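PDB 6HE6: cell division protein FtsX from Streptococcus pneumoniae, which acts as the membrane component of the FtsEX ABC transporter complex in cell division, its large extracellular loop interacting with the peptidoglycan hydrolase PcsB. Local coordinates for residues N9-K18 with L85-P96; V42-V52 with I102-V112. One frame throughout, in Å; residues are numbered along the deposited sequence.

Contact 1: residues N9-K18 with L85-P96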
loop_
_atom_site.group_PDB
_atom_site.type_symbol
_atom_site.label_atom_id
_atom_site.label_comp_id
_atom_site.label_asym_id
_atom_site.label_seq_id
_atom_site.Cartn_x
_atom_site.Cartn_y
_atom_site.Cartn_z
ATOM N N ASN A 9 2.834 -9.002 14.494
ATOM C CA ASN A 9 3.761 -10.079 14.180
ATOM C C ASN A 9 3.477 -10.694 12.823
ATOM O O ASN A 9 4.219 -11.587 12.399
ATOM C CB ASN A 9 3.717 -11.163 15.274
ATOM C CG ASN A 9 2.353 -11.847 15.401
ATOM O OD1 ASN A 9 1.418 -11.534 14.679
ATOM N ND2 ASN A 9 2.230 -12.743 16.370
ATOM N N VAL A 10 2.439 -10.227 12.130
ATOM C CA VAL A 10 1.969 -10.898 10.928
ATOM C C VAL A 10 1.734 -9.848 9.846
ATOM O O VAL A 10 1.293 -10.158 8.736
ATOM C CB VAL A 10 0.706 -11.719 11.263
ATOM C CG1 VAL A 10 -0.579 -10.891 11.177
ATOM C CG2 VAL A 10 0.642 -12.968 10.461
ATOM N N ARG A 11 2.065 -8.604 10.147
ATOM C CA ARG A 11 1.823 -7.501 9.231
ATOM C C ARG A 11 3.070 -7.254 8.391
ATOM O O ARG A 11 4.191 -7.249 8.912
ATOM C CB ARG A 11 1.418 -6.256 10.020
ATOM C CG ARG A 11 1.247 -4.982 9.220
ATOM C CD ARG A 11 1.901 -3.814 9.946
ATOM N NE ARG A 11 3.334 -3.781 9.666
ATOM C CZ ARG A 11 4.278 -4.111 10.543
ATOM N NH1 ARG A 11 3.942 -4.494 11.768
ATOM N NH2 ARG A 11 5.559 -4.061 10.192
ATOM N N VAL A 12 2.874 -7.099 7.084
ATOM C CA VAL A 12 3.914 -6.635 6.178
ATOM C C VAL A 12 3.344 -5.467 5.391
ATOM O O VAL A 12 2.207 -5.530 4.912
ATOM C CB VAL A 12 4.406 -7.739 5.222
ATOM C CG1 VAL A 12 5.364 -7.164 4.210
ATOM C CG2 VAL A 12 5.097 -8.845 5.987
ATOM N N VAL A 13 4.117 -4.390 5.285
ATOM C CA VAL A 13 3.694 -3.188 4.583
ATOM C C VAL A 13 4.484 -3.115 3.291
ATOM O O VAL A 13 5.717 -3.219 3.301
ATOM C CB VAL A 13 3.898 -1.917 5.430
ATOM C CG1 VAL A 13 3.394 -0.710 4.677
ATOM C CG2 VAL A 13 3.184 -2.042 6.752
ATOM N N VAL A 14 3.774 -2.963 2.182
ATOM C CA VAL A 14 4.361 -2.966 0.855
ATOM C C VAL A 14 4.124 -1.592 0.245
ATOM O O VAL A 14 2.980 -1.234 -0.051
ATOM C CB VAL A 14 3.765 -4.072 -0.022
ATOM C CG1 VAL A 14 4.375 -4.016 -1.425
ATOM C CG2 VAL A 14 4.017 -5.408 0.602
ATOM N N TYR A 15 5.198 -0.825 0.049
ATOM C CA TYR A 15 5.103 0.533 -0.481
ATOM C C TYR A 15 5.210 0.528 -1.995
ATOM O O TYR A 15 6.045 -0.177 -2.561
ATOM C CB TYR A 15 6.192 1.427 0.119
ATOM C CG TYR A 15 6.018 1.593 1.594
ATOM C CD1 TYR A 15 5.098 2.491 2.099
ATOM C CD2 TYR A 15 6.738 0.825 2.486
ATOM C CE1 TYR A 15 4.907 2.631 3.455
ATOM C CE2 TYR A 15 6.558 0.962 3.842
ATOM C CZ TYR A 15 5.634 1.865 4.319
ATOM O OH TYR A 15 5.455 2.007 5.670
ATOM N N ILE A 16 4.357 1.316 -2.648
ATOM C CA ILE A 16 4.220 1.309 -4.101
ATOM C C ILE A 16 5.038 2.464 -4.657
ATOM O O ILE A 16 5.069 3.547 -4.055
ATOM C CB ILE A 16 2.742 1.429 -4.530
ATOM C CG1 ILE A 16 1.914 0.286 -3.959
ATOM C CG2 ILE A 16 2.609 1.420 -6.058
ATOM C CD1 ILE A 16 0.451 0.637 -3.814
ATOM N N ARG A 17 5.709 2.236 -5.799
ATOM C CA ARG A 17 6.457 3.298 -6.467
ATOM C C ARG A 17 5.558 4.501 -6.721
ATOM O O ARG A 17 4.386 4.355 -7.077
ATOM C CB ARG A 17 7.043 2.809 -7.802
ATOM C CG ARG A 17 8.225 1.847 -7.679
ATOM C CD ARG A 17 9.133 1.953 -8.884
ATOM N NE ARG A 17 9.598 3.325 -9.047
ATOM C CZ ARG A 17 9.868 3.892 -10.217
ATOM N NH1 ARG A 17 9.718 3.204 -11.341
ATOM N NH2 ARG A 17 10.281 5.151 -10.266
ATOM N N LYS A 18 6.126 5.697 -6.561
ATOM C CA LYS A 18 5.338 6.924 -6.581
ATOM C C LYS A 18 4.678 7.189 -7.930
ATOM O O LYS A 18 3.744 7.992 -8.003
ATOM C CB LYS A 18 6.222 8.109 -6.185
ATOM C CG LYS A 18 6.004 8.588 -4.756
ATOM C CD LYS A 18 6.765 9.874 -4.468
ATOM C CE LYS A 18 6.325 10.491 -3.142
ATOM N NZ LYS A 18 4.833 10.545 -2.991
ATOM N N LEU A 85 4.470 10.957 1.133
ATOM C CA LEU A 85 4.370 9.569 1.565
ATOM C C LEU A 85 4.025 8.662 0.381
ATOM O O LEU A 85 3.673 9.120 -0.706
ATOM C CB LEU A 85 3.332 9.427 2.678
ATOM C CG LEU A 85 3.510 10.340 3.899
ATOM C CD1 LEU A 85 2.390 10.133 4.926
ATOM C CD2 LEU A 85 4.892 10.119 4.541
ATOM N N TYR A 86 4.130 7.358 0.608
ATOM C CA TYR A 86 3.927 6.348 -0.426
ATOM C C TYR A 86 2.630 5.603 -0.162
ATOM O O TYR A 86 2.390 5.168 0.971
ATOM C CB TYR A 86 5.085 5.349 -0.447
ATOM C CG TYR A 86 6.353 5.844 -1.091
ATOM C CD1 TYR A 86 6.975 7.008 -0.650
ATOM C CD2 TYR A 86 6.940 5.139 -2.135
ATOM C CE1 TYR A 86 8.137 7.464 -1.238
ATOM C CE2 TYR A 86 8.103 5.589 -2.729
ATOM C CZ TYR A 86 8.694 6.752 -2.274
ATOM O OH TYR A 86 9.849 7.205 -2.859
ATOM N N ASP A 87 1.794 5.452 -1.200
ATOM C CA ASP A 87 0.723 4.460 -1.173
ATOM C C ASP A 87 1.285 3.103 -0.777
ATOM O O ASP A 87 2.436 2.772 -1.086
ATOM C CB ASP A 87 0.046 4.334 -2.542
ATOM C CG ASP A 87 -0.765 5.556 -2.920
ATOM O OD1 ASP A 87 -1.004 6.424 -2.046
ATOM O OD2 ASP A 87 -1.179 5.633 -4.096
ATOM N N ALA A 88 0.464 2.297 -0.111
ATOM C CA ALA A 88 0.963 1.057 0.455
ATOM C C ALA A 88 -0.142 0.015 0.463
ATOM O O ALA A 88 -1.329 0.341 0.482
ATOM C CB ALA A 88 1.501 1.273 1.880
ATOM N N TYR A 89 0.265 -1.256 0.455
ATOM C CA TYR A 89 -0.639 -2.352 0.773
ATOM C C TYR A 89 -0.268 -2.897 2.148
ATOM O O TYR A 89 0.916 -3.079 2.459
ATOM C CB TYR A 89 -0.576 -3.473 -0.286
ATOM C CG TYR A 89 -1.353 -3.137 -1.545
ATOM C CD1 TYR A 89 -2.743 -3.049 -1.526
ATOM C CD2 TYR A 89 -0.699 -2.889 -2.739
ATOM C CE1 TYR A 89 -3.455 -2.746 -2.675
ATOM C CE2 TYR A 89 -1.402 -2.573 -3.891
ATOM C CZ TYR A 89 -2.779 -2.495 -3.843
ATOM O OH TYR A 89 -3.482 -2.161 -4.966
ATOM N N ILE A 90 -1.275 -3.148 2.966
ATOM C CA ILE A 90 -1.084 -3.737 4.285
ATOM C C ILE A 90 -1.402 -5.216 4.129
ATOM O O ILE A 90 -2.555 -5.588 3.892
ATOM C CB ILE A 90 -1.965 -3.068 5.350
ATOM C CG1 ILE A 90 -1.902 -1.543 5.271
ATOM C CG2 ILE A 90 -1.581 -3.563 6.744
ATOM C CD1 ILE A 90 -0.579 -0.921 5.722
ATOM N N VAL A 91 -0.375 -6.055 4.201
ATOM C CA VAL A 91 -0.499 -7.484 3.929
ATOM C C VAL A 91 -0.513 -8.227 5.254
ATOM O O VAL A 91 0.321 -7.959 6.131
ATOM C CB VAL A 91 0.649 -7.984 3.036
ATOM C CG1 VAL A 91 0.521 -9.486 2.751
ATOM C CG2 VAL A 91 0.724 -7.174 1.707
ATOM N N GLU A 92 -1.463 -9.154 5.402
ATOM C CA GLU A 92 -1.563 -10.012 6.572
ATOM C C GLU A 92 -1.088 -11.412 6.202
ATOM O O GLU A 92 -1.668 -12.044 5.313
ATOM C CB GLU A 92 -3.004 -10.052 7.081
ATOM C CG GLU A 92 -3.237 -11.048 8.217
ATOM C CD GLU A 92 -4.701 -11.139 8.598
ATOM O OE1 GLU A 92 -5.541 -10.746 7.763
ATOM O OE2 GLU A 92 -5.013 -11.598 9.719
ATOM N N ALA A 93 -0.036 -11.885 6.874
ATOM C CA ALA A 93 0.498 -13.230 6.677
ATOM C C ALA A 93 -0.378 -14.266 7.380
ATOM O O ALA A 93 -1.147 -13.942 8.278
ATOM C CB ALA A 93 1.928 -13.338 7.209
ATOM N N ASN A 94 -0.239 -15.533 6.975
ATOM C CA ASN A 94 -0.987 -16.589 7.652
ATOM C C ASN A 94 -0.373 -16.939 9.004
ATOM O O ASN A 94 -1.097 -17.319 9.931
ATOM C CB ASN A 94 -1.057 -17.842 6.769
ATOM C CG ASN A 94 -2.251 -17.833 5.808
ATOM O OD1 ASN A 94 -3.256 -17.150 6.032
ATOM N ND2 ASN A 94 -2.134 -18.593 4.725
ATOM N N ALA A 95 0.947 -16.828 9.137
ATOM C CA ALA A 95 1.646 -17.125 10.376
ATOM C C ALA A 95 2.816 -16.170 10.487
ATOM O O ALA A 95 3.281 -15.645 9.466
ATOM C CB ALA A 95 2.144 -18.580 10.415
ATOM N N PRO A 96 3.309 -15.913 11.698
ATOM C CA PRO A 96 4.508 -15.068 11.826
ATOM C C PRO A 96 5.680 -15.547 10.986
ATOM O O PRO A 96 6.378 -14.722 10.384
ATOM C CB PRO A 96 4.812 -15.127 13.334
ATOM C CG PRO A 96 3.493 -15.402 13.976
ATOM C CD PRO A 96 2.729 -16.269 13.007
HETATM O O HOH W 1 3.112 5.606 -3.870
#
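Val-12 and Val-14 form hydrogen-bonded antiparallel pairs with Val-91 and Tyr-89 in the two central strands, 11-16 and 88-93, of a four-stranded antiparallel sheet, their directions 162° apart. Each of these pairs closes two N-H...O bonds; the shortest, from Val-91 N to Val-12 O (2.7 Å), meets the carbonyl almost head-on. The ladder runs on through Ala-93 N to Val-10 O and Ile-16 N to Asp-87 O.

The side chains divide between two faces. On the one carrying Val-12, Val-14, Tyr-89 and Val-91, the CG2 branches of Val-14 and Val-91 meet 3.9 Å apart, while Ile-16 reaches across with CD1 to lie 3.7 Å from Tyr-89 CE2; helices 41-47 and 99-107 cover this face. On the other, Val-13 CG1 rests 3.9 Å from Ala-88 CB, and the Tyr-15 ring lies by Ala-88 and Tyr-86, its CD1 3.8 Å from each CB.

Beyond the strands, Lys-18 crosses Tyr-86 at about a right angle, with CG over the middle of the ring, 4.1 Å from its centroid, in a CH-pi contact. The lysine chain stays nearly straight until a bend at chi4 (-47°) turns NZ to Leu-85 O (2.9 Å), which it approaches from above the carbonyl plane. A water accepts a weak bond from Asp-87 N and donates to Ile-16 O.

Alternate backbone groups are thus paired within the ladder, and others, such as those of Val-13, Tyr-15 and Ala-88, bond to flanking strands; the side chains contribute mainly van der Waals contact, and lysine and water take up carbonyls where regular pairing stops.

Contact 2: residues V42-V52 with I102-V112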
loop_
_atom_site.group_PDB
_atom_site.type_symbol
_atom_site.label_atom_id
_atom_site.label_comp_id
_atom_site.label_asym_id
_atom_site.label_seq_id
_atom_site.Cartn_x
_atom_site.Cartn_y
_atom_site.Cartn_z
ATOM N N VAL A 42 0.112 -4.980 -8.701
ATOM C CA VAL A 42 0.803 -5.320 -7.461
ATOM C C VAL A 42 -0.125 -6.062 -6.515
ATOM O O VAL A 42 0.274 -7.061 -5.896
ATOM C CB VAL A 42 1.376 -4.057 -6.805
ATOM C CG1 VAL A 42 2.005 -4.407 -5.468
ATOM C CG2 VAL A 42 2.374 -3.395 -7.751
ATOM N N TYR A 43 -1.375 -5.591 -6.393
ATOM C CA TYR A 43 -2.367 -6.263 -5.556
ATOM C C TYR A 43 -2.432 -7.746 -5.894
ATOM O O TYR A 43 -2.313 -8.598 -5.010
ATOM C CB TYR A 43 -3.754 -5.597 -5.715
ATOM C CG TYR A 43 -4.904 -6.381 -5.087
ATOM C CD1 TYR A 43 -5.246 -6.205 -3.753
ATOM C CD2 TYR A 43 -5.628 -7.315 -5.826
ATOM C CE1 TYR A 43 -6.286 -6.935 -3.176
ATOM C CE2 TYR A 43 -6.654 -8.043 -5.260
ATOM C CZ TYR A 43 -6.979 -7.841 -3.937
ATOM O OH TYR A 43 -7.996 -8.572 -3.389
ATOM N N ASP A 44 -2.553 -8.075 -7.182
ATOM C CA ASP A 44 -2.797 -9.462 -7.574
ATOM C C ASP A 44 -1.614 -10.371 -7.243
ATOM O O ASP A 44 -1.812 -11.505 -6.795
ATOM C CB ASP A 44 -3.128 -9.554 -9.065
ATOM C CG ASP A 44 -4.479 -8.979 -9.409
ATOM O OD1 ASP A 44 -5.323 -8.861 -8.498
ATOM O OD2 ASP A 44 -4.710 -8.698 -10.606
ATOM N N SER A 45 -0.381 -9.889 -7.450
ATOM C CA SER A 45 0.803 -10.688 -7.139
ATOM C C SER A 45 0.896 -10.983 -5.650
ATOM O O SER A 45 1.281 -12.088 -5.253
ATOM C CB SER A 45 2.059 -9.959 -7.607
ATOM O OG SER A 45 1.990 -9.706 -8.998
ATOM N N LEU A 46 0.575 -9.995 -4.812
ATOM C CA LEU A 46 0.513 -10.226 -3.374
ATOM C C LEU A 46 -0.599 -11.212 -3.027
ATOM O O LEU A 46 -0.364 -12.212 -2.338
ATOM C CB LEU A 46 0.306 -8.893 -2.635
ATOM C CG LEU A 46 1.388 -7.809 -2.763
ATOM C CD1 LEU A 46 0.907 -6.472 -2.187
ATOM C CD2 LEU A 46 2.636 -8.250 -2.032
ATOM N N LYS A 47 -1.817 -10.958 -3.522
ATOM C CA LYS A 47 -2.972 -11.821 -3.266
ATOM C C LYS A 47 -2.756 -13.256 -3.752
ATOM O O LYS A 47 -3.360 -14.187 -3.206
ATOM C CB LYS A 47 -4.213 -11.200 -3.931
ATOM C CG LYS A 47 -5.555 -11.566 -3.308
ATOM C CD LYS A 47 -5.735 -10.903 -1.969
ATOM C CE LYS A 47 -6.702 -11.633 -1.047
ATOM N NZ LYS A 47 -8.101 -11.262 -1.283
ATOM N N ASN A 48 -1.888 -13.460 -4.741
ATOM C CA ASN A 48 -1.614 -14.794 -5.255
ATOM C C ASN A 48 -0.665 -15.597 -4.377
ATOM O O ASN A 48 -0.512 -16.797 -4.610
ATOM C CB ASN A 48 -1.027 -14.707 -6.663
ATOM C CG ASN A 48 -2.089 -14.567 -7.725
ATOM O OD1 ASN A 48 -3.272 -14.803 -7.472
ATOM N ND2 ASN A 48 -1.675 -14.186 -8.929
ATOM N N MET A 49 -0.012 -14.974 -3.400
ATOM C CA MET A 49 0.891 -15.708 -2.525
ATOM C C MET A 49 0.108 -16.581 -1.555
ATOM O O MET A 49 -0.786 -16.101 -0.853
ATOM C CB MET A 49 1.784 -14.746 -1.754
ATOM C CG MET A 49 2.616 -13.830 -2.619
ATOM S SD MET A 49 3.670 -12.827 -1.556
ATOM C CE MET A 49 4.514 -11.807 -2.787
ATOM N N SER A 50 0.464 -17.867 -1.500
ATOM C CA SER A 50 -0.304 -18.811 -0.695
ATOM C C SER A 50 -0.257 -18.487 0.791
ATOM O O SER A 50 -1.187 -18.848 1.522
ATOM C CB SER A 50 0.204 -20.241 -0.928
ATOM O OG SER A 50 1.607 -20.250 -1.063
ATOM N N THR A 51 0.784 -17.812 1.261
ATOM C CA THR A 51 0.910 -17.513 2.680
ATOM C C THR A 51 0.315 -16.165 3.095
ATOM O O THR A 51 0.462 -15.788 4.261
ATOM C CB THR A 51 2.373 -17.556 3.092
ATOM O OG1 THR A 51 3.118 -16.696 2.233
ATOM C CG2 THR A 51 2.923 -18.981 2.961
ATOM N N VAL A 52 -0.370 -15.428 2.199
ATOM C CA VAL A 52 -1.007 -14.167 2.584
ATOM C C VAL A 52 -2.512 -14.350 2.761
ATOM O O VAL A 52 -3.177 -15.023 1.963
ATOM C CB VAL A 52 -0.714 -13.043 1.572
ATOM C CG1 VAL A 52 0.762 -12.960 1.281
ATOM C CG2 VAL A 52 -1.473 -13.279 0.310
ATOM N N ILE A 102 7.381 -13.573 2.659
ATOM C CA ILE A 102 6.461 -12.675 1.959
ATOM C C ILE A 102 7.160 -11.367 1.607
ATOM O O ILE A 102 7.085 -10.875 0.472
ATOM C CB ILE A 102 5.201 -12.428 2.812
ATOM C CG1 ILE A 102 4.256 -13.622 2.740
ATOM C CG2 ILE A 102 4.464 -11.179 2.354
ATOM C CD1 ILE A 102 3.267 -13.665 3.896
ATOM N N ALA A 103 7.866 -10.788 2.576
ATOM C CA ALA A 103 8.532 -9.517 2.341
ATOM C C ALA A 103 9.601 -9.628 1.264
ATOM O O ALA A 103 9.831 -8.672 0.514
ATOM C CB ALA A 103 9.128 -9.016 3.654
ATOM N N GLU A 104 10.268 -10.782 1.166
ATOM C CA GLU A 104 11.321 -10.937 0.167
ATOM C C GLU A 104 10.737 -11.058 -1.231
ATOM O O GLU A 104 11.185 -10.383 -2.164
ATOM C CB GLU A 104 12.180 -12.152 0.498
ATOM C CG GLU A 104 13.452 -11.784 1.236
ATOM C CD GLU A 104 13.961 -12.909 2.108
ATOM O OE1 GLU A 104 14.443 -12.623 3.229
ATOM O OE2 GLU A 104 13.885 -14.077 1.666
ATOM N N ASP A 105 9.718 -11.899 -1.394
ATOM C CA ASP A 105 9.054 -11.985 -2.686
ATOM C C ASP A 105 8.408 -10.653 -3.062
ATOM O O ASP A 105 8.343 -10.292 -4.246
ATOM C CB ASP A 105 8.028 -13.120 -2.651
ATOM C CG ASP A 105 8.675 -14.477 -2.381
ATOM O OD1 ASP A 105 9.922 -14.530 -2.349
ATOM O OD2 ASP A 105 7.947 -15.475 -2.156
ATOM N N ALA A 106 7.934 -9.899 -2.069
ATOM C CA ALA A 106 7.235 -8.651 -2.370
ATOM C C ALA A 106 8.171 -7.612 -2.977
ATOM O O ALA A 106 7.765 -6.855 -3.865
ATOM C CB ALA A 106 6.568 -8.095 -1.114
ATOM N N LYS A 107 9.423 -7.544 -2.510
ATOM C CA LYS A 107 10.329 -6.550 -3.078
ATOM C C LYS A 107 10.630 -6.859 -4.542
ATOM O O LYS A 107 11.011 -5.954 -5.290
ATOM C CB LYS A 107 11.630 -6.455 -2.251
ATOM C CG LYS A 107 12.229 -5.016 -2.078
ATOM C CD LYS A 107 12.330 -4.248 -3.398
ATOM C CE LYS A 107 13.073 -2.928 -3.314
ATOM N NZ LYS A 107 12.670 -2.081 -4.482
ATOM N N LYS A 108 10.403 -8.098 -4.984
ATOM C CA LYS A 108 10.668 -8.503 -6.360
ATOM C C LYS A 108 9.520 -8.200 -7.317
ATOM O O LYS A 108 9.671 -8.402 -8.522
ATOM C CB LYS A 108 11.008 -9.995 -6.401
ATOM C CG LYS A 108 12.386 -10.285 -5.827
ATOM C CD LYS A 108 12.950 -11.593 -6.329
ATOM C CE LYS A 108 12.576 -12.725 -5.398
ATOM N NZ LYS A 108 13.736 -13.621 -5.143
ATOM N N ILE A 109 8.383 -7.721 -6.822
ATOM C CA ILE A 109 7.272 -7.352 -7.692
ATOM C C ILE A 109 7.572 -6.000 -8.324
ATOM O O ILE A 109 7.970 -5.055 -7.634
ATOM C CB ILE A 109 5.958 -7.301 -6.898
ATOM C CG1 ILE A 109 5.649 -8.668 -6.272
ATOM C CG2 ILE A 109 4.829 -6.820 -7.808
ATOM C CD1 ILE A 109 4.449 -8.673 -5.341
ATOM N N GLU A 110 7.397 -5.891 -9.637
ATOM C CA GLU A 110 7.667 -4.604 -10.257
ATOM C C GLU A 110 6.533 -3.643 -9.940
ATOM O O GLU A 110 5.350 -3.987 -10.050
ATOM C CB GLU A 110 7.872 -4.733 -11.762
ATOM C CG GLU A 110 8.664 -3.553 -12.373
ATOM C CD GLU A 110 9.684 -2.912 -11.410
ATOM O OE1 GLU A 110 10.564 -3.620 -10.871
ATOM O OE2 GLU A 110 9.612 -1.683 -11.209
ATOM N N GLY A 111 6.909 -2.439 -9.541
ATOM C CA GLY A 111 6.027 -1.460 -8.961
ATOM C C GLY A 111 6.224 -1.275 -7.470
ATOM O O GLY A 111 5.882 -0.211 -6.943
ATOM N N VAL A 112 6.773 -2.276 -6.781
ATOM C CA VAL A 112 7.029 -2.177 -5.344
ATOM C C VAL A 112 8.277 -1.326 -5.127
ATOM O O VAL A 112 9.348 -1.631 -5.664
ATOM C CB VAL A 112 7.201 -3.567 -4.714
ATOM C CG1 VAL A 112 7.827 -3.453 -3.323
ATOM C CG2 VAL A 112 5.878 -4.299 -4.650
#
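Ile-109 packs against Ser-45 and Leu-46 where the two helix-bearing segments meet, in an interface made mainly of apolar branches. Ile-109 holds CG1 anti to its carbonyl carbon (chi1 -60°) and the chain extended beyond it, which drives CD1 against helix 41-47: it lies 3.5 Å from Ser-45 CB and 3.8 Å from Leu-46 CD2, the latter side chain crossing it obliquely. The same Leu-46 methyl also reaches Ala-106 CB. Ser-45 meets the isoleucine through its CB, its OG being bonded back to Lys-41 O within the helix.

Met-49 follows the end of the first helix and is fully stretched, with chi2 and chi3 both close to 180°. CE thus reaches helix 99-107 at Asp-105 CB (3.8 Å) and, past it, Ile-109 CD1 (4.0 Å), while SD passes Ile-102 CG2.

Ile-102 packs against the type I turn from Met-49 to Val-52. Val-52 CG1 meets its CD1 at 3.7 Å. Thr-51 slides past in the opposite direction, and its OG1 comes to 3.3 Å from Ile-102 CG1 as plain packing.

At the far end, Val-42 spreads its two methyls: the Val-42 and Val-112 side chains cross at about a right angle, with CG1 of Val-42 4.0 Å from CG2 of Val-112, and CG2 of Val-42 faces Glu-110 O and Gly-111 CA. Gly-111 is the third residue of a type II turn, Ile-109 to Val-112, which bends the chain from helix 99-107 into strand 112-116.

Two helices packed side by side on one face of a four-stranded antiparallel sheet of order 2-3-1-4, each joining two strands, are the hallmark of the ferredoxin-like fold.

The centres of contacts 1 and 2 lie 9 Å apart, one in the sheet and the other in the helical layer against it. Their segments alternate along the chain: strand 11-16, helix 41-47, strand 88-93, helix 99-107. Contact 1 joins the two central strands, and strands 52-58 and 112-116 flank them; each helix links a central strand to the edge strand beyond its central neighbour, giving two interleaved beta-alpha-beta units. Main-chain contacts tie the layers at both ends, probably as hydrogen bonds, from Arg-17 N to Gly-111 O (2.7 Å) and from Asn-94 N to Thr-51 O (2.8 Å). Sheet and helices thus form one compact part of the extracellular domain.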